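Local coordinates for protein DyP-type peroxidase (Thermobifida cellulosilytica, PDB 4GS1) that probably uses its haem cofactor to oxidise dyes and other substrates with hydrogen peroxide, at residues B[73-76]-B[77-80]. Numbering follows the deposited sequence.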
ATOM      1  N   ALA B  73      -3.936 -22.080 -20.671  1.00 20.44           N
ATOM      2  CA  ALA B  73      -3.104 -20.922 -20.970  1.00 21.88           C
ATOM      3  C   ALA B  73      -3.799 -19.997 -21.969  1.00 23.76           C
ATOM      4  O   ALA B  73      -3.843 -18.781 -21.770  1.00 21.86           O
ATOM      5  CB  ALA B  73      -1.759 -21.372 -21.515  1.00 21.13           C
ATOM      6  N   ALA B  74      -4.331 -20.575 -23.046  1.00 22.77           N
ATOM      7  CA  ALA B  74      -5.055 -19.801 -24.049  1.00 22.71           C
ATOM      8  C   ALA B  74      -6.194 -19.011 -23.423  1.00 21.92           C
ATOM      9  O   ALA B  74      -6.358 -17.823 -23.697  1.00 24.87           O
ATOM     10  CB  ALA B  74      -5.592 -20.716 -25.133  1.00 25.77           C
ATOM     11  N   THR B  75      -6.982 -19.681 -22.584  1.00 23.40           N
ATOM     12  CA  THR B  75      -8.119 -19.054 -21.913  1.00 24.79           C
ATOM     13  C   THR B  75      -7.691 -17.864 -21.059  1.00 21.82           C
ATOM     14  O   THR B  75      -8.271 -16.779 -21.151  1.00 26.52           O
ATOM     15  CB  THR B  75      -8.851 -20.063 -21.007  1.00 34.41           C
ATOM     16  OG1 THR B  75      -9.462 -21.074 -21.818  1.00 32.88           O
ATOM     17  CG2 THR B  75      -9.922 -19.367 -20.190  1.00 36.11           C
ATOM     18  N   ALA B  76      -6.676 -18.069 -20.227  1.00 22.99           N
ATOM     19  CA  ALA B  76      -6.234 -17.017 -19.319  1.00 22.24           C
ATOM     20  C   ALA B  76      -5.646 -15.835 -20.081  1.00 22.34           C
ATOM     21  O   ALA B  76      -6.007 -14.679 -19.833  1.00 20.60           O
ATOM     22  CB  ALA B  76      -5.215 -17.567 -18.327  1.00 22.03           C
ATOM     23  N   LEU B  77      -4.726 -16.122 -20.993  1.00 21.95           N
ATOM     24  CA  LEU B  77      -4.042 -15.060 -21.731  1.00 20.30           C
ATOM     25  C   LEU B  77      -5.002 -14.219 -22.583  1.00 19.35           C
ATOM     26  O   LEU B  77      -4.893 -12.986 -22.616  1.00 19.84           O
ATOM     27  CB  LEU B  77      -2.910 -15.643 -22.586  1.00 22.05           C
ATOM     28  CG  LEU B  77      -1.715 -16.228 -21.817  1.00 19.82           C
ATOM     29  CD1 LEU B  77      -0.859 -17.081 -22.733  1.00 23.77           C
ATOM     30  CD2 LEU B  77      -0.858 -15.133 -21.194  1.00 18.53           C
ATOM     31  N   ARG B  78      -5.941 -14.876 -23.261  1.00 19.14           N
ATOM     32  CA  ARG B  78      -6.938 -14.154 -24.059  1.00 20.99           C
ATOM     33  C   ARG B  78      -7.850 -13.309 -23.182  1.00 24.21           C
ATOM     34  O   ARG B  78      -8.137 -12.154 -23.498  1.00 22.53           O
ATOM     35  CB  ARG B  78      -7.791 -15.106 -24.910  1.00 23.03           C
ATOM     36  CG  ARG B  78      -8.762 -14.354 -25.835  1.00 23.36           C
ATOM     37  CD  ARG B  78      -9.952 -15.201 -26.301  1.00 38.34           C
ATOM     38  NE  ARG B  78      -9.641 -16.626 -26.366  1.00 43.23           N
ATOM     39  CZ  ARG B  78     -10.126 -17.531 -25.521  1.00 47.00           C
ATOM     40  NH1 ARG B  78     -10.958 -17.165 -24.553  1.00 44.43           N
ATOM     41  NH2 ARG B  78      -9.783 -18.805 -25.647  1.00 46.51           N
ATOM     42  N   THR B  79      -8.308 -13.885 -22.078  1.00 20.41           N
ATOM     43  CA  THR B  79      -9.203 -13.177 -21.174  1.00 19.43           C
ATOM     44  C   THR B  79      -8.548 -11.922 -20.603  1.00 20.42           C
ATOM     45  O   THR B  79      -9.148 -10.844 -20.617  1.00 22.17           O
ATOM     46  CB  THR B  79      -9.691 -14.102 -20.045  1.00 24.12           C
ATOM     47  OG1 THR B  79     -10.435 -15.185 -20.620  1.00 24.29           O
ATOM     48  CG2 THR B  79     -10.575 -13.344 -19.071  1.00 24.55           C
ATOM     49  N   TRP B  80      -7.320 -12.053 -20.107  1.00 17.72           N
ATOM     50  CA  TRP B  80      -6.610 -10.888 -19.579  1.00 15.06           C
ATOM     51  C   TRP B  80      -6.379  -9.845 -20.671  1.00 19.71           C
ATOM     52  O   TRP B  80      -6.478  -8.646 -20.417  1.00 20.74           O
ATOM     53  CB  TRP B  80      -5.271 -11.290 -18.959  1.00 17.08           C
ATOM     54  CG  TRP B  80      -5.368 -12.007 -17.629  1.00 16.67           C
ATOM     55  CD1 TRP B  80      -6.340 -11.863 -16.669  1.00 16.37           C
ATOM     56  CD2 TRP B  80      -4.440 -12.969 -17.122  1.00 16.05           C
ATOM     57  NE1 TRP B  80      -6.063 -12.687 -15.595  1.00 16.10           N
ATOM     58  CE2 TRP B  80      -4.901 -13.374 -15.850  1.00 16.26           C
ATOM     59  CE3 TRP B  80      -3.251 -13.522 -17.614  1.00 18.29           C
ATOM     60  CZ2 TRP B  80      -4.216 -14.315 -15.068  1.00 16.34           C
ATOM     61  CZ3 TRP B  80      -2.577 -14.457 -16.843  1.00 19.23           C
ATOM     62  CH2 TRP B  80      -3.067 -14.848 -15.585  1.00 18.02           C
TER
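Ala-76 and Trp-80 meet one turn apart on the alpha-helix 66-90, which lies against the four-stranded antiparallel sheet of the N-terminal ferredoxin-like half of this DyP-type peroxidase. Their backbones are joined by a nearly straight bond, Trp-80 N to Ala-76 O at 2.9 Å (N-H...O 173°). With CG anti to its own carbonyl carbon (chi1 -73°), Trp-80 swings its indole back along the helix: Ala-76 O sits over one ring face, displaced toward the rim, and Ala-76 CB comes over a face too, 4.3 Å from CZ3. Leu-149 touches both side chains from strand 149-155, while Trp-80 NE1 bonds to Leu-168 O and so ties the indole to helix 158-172.

The side chain of Leu-77 packs against Leu-149 as well as Tyr-387 and Val-393 near the C-terminus. Its N bonds to Ala-73 O at 2.9 Å, and its CG lies 3.3 Å from that same oxygen. Arg-78 N bonds to Ala-74 O, and the arginine chain, bent at chi3 (-29°), turns its guanidinium back so that Ala-74 O lies over one face, 4.0 Å above its plane. Thr-75 O takes two bonds from Thr-79: N at 3.0 Å and the hydroxyl OG1 at 2.7 Å, arriving from opposite faces of the carbonyl plane.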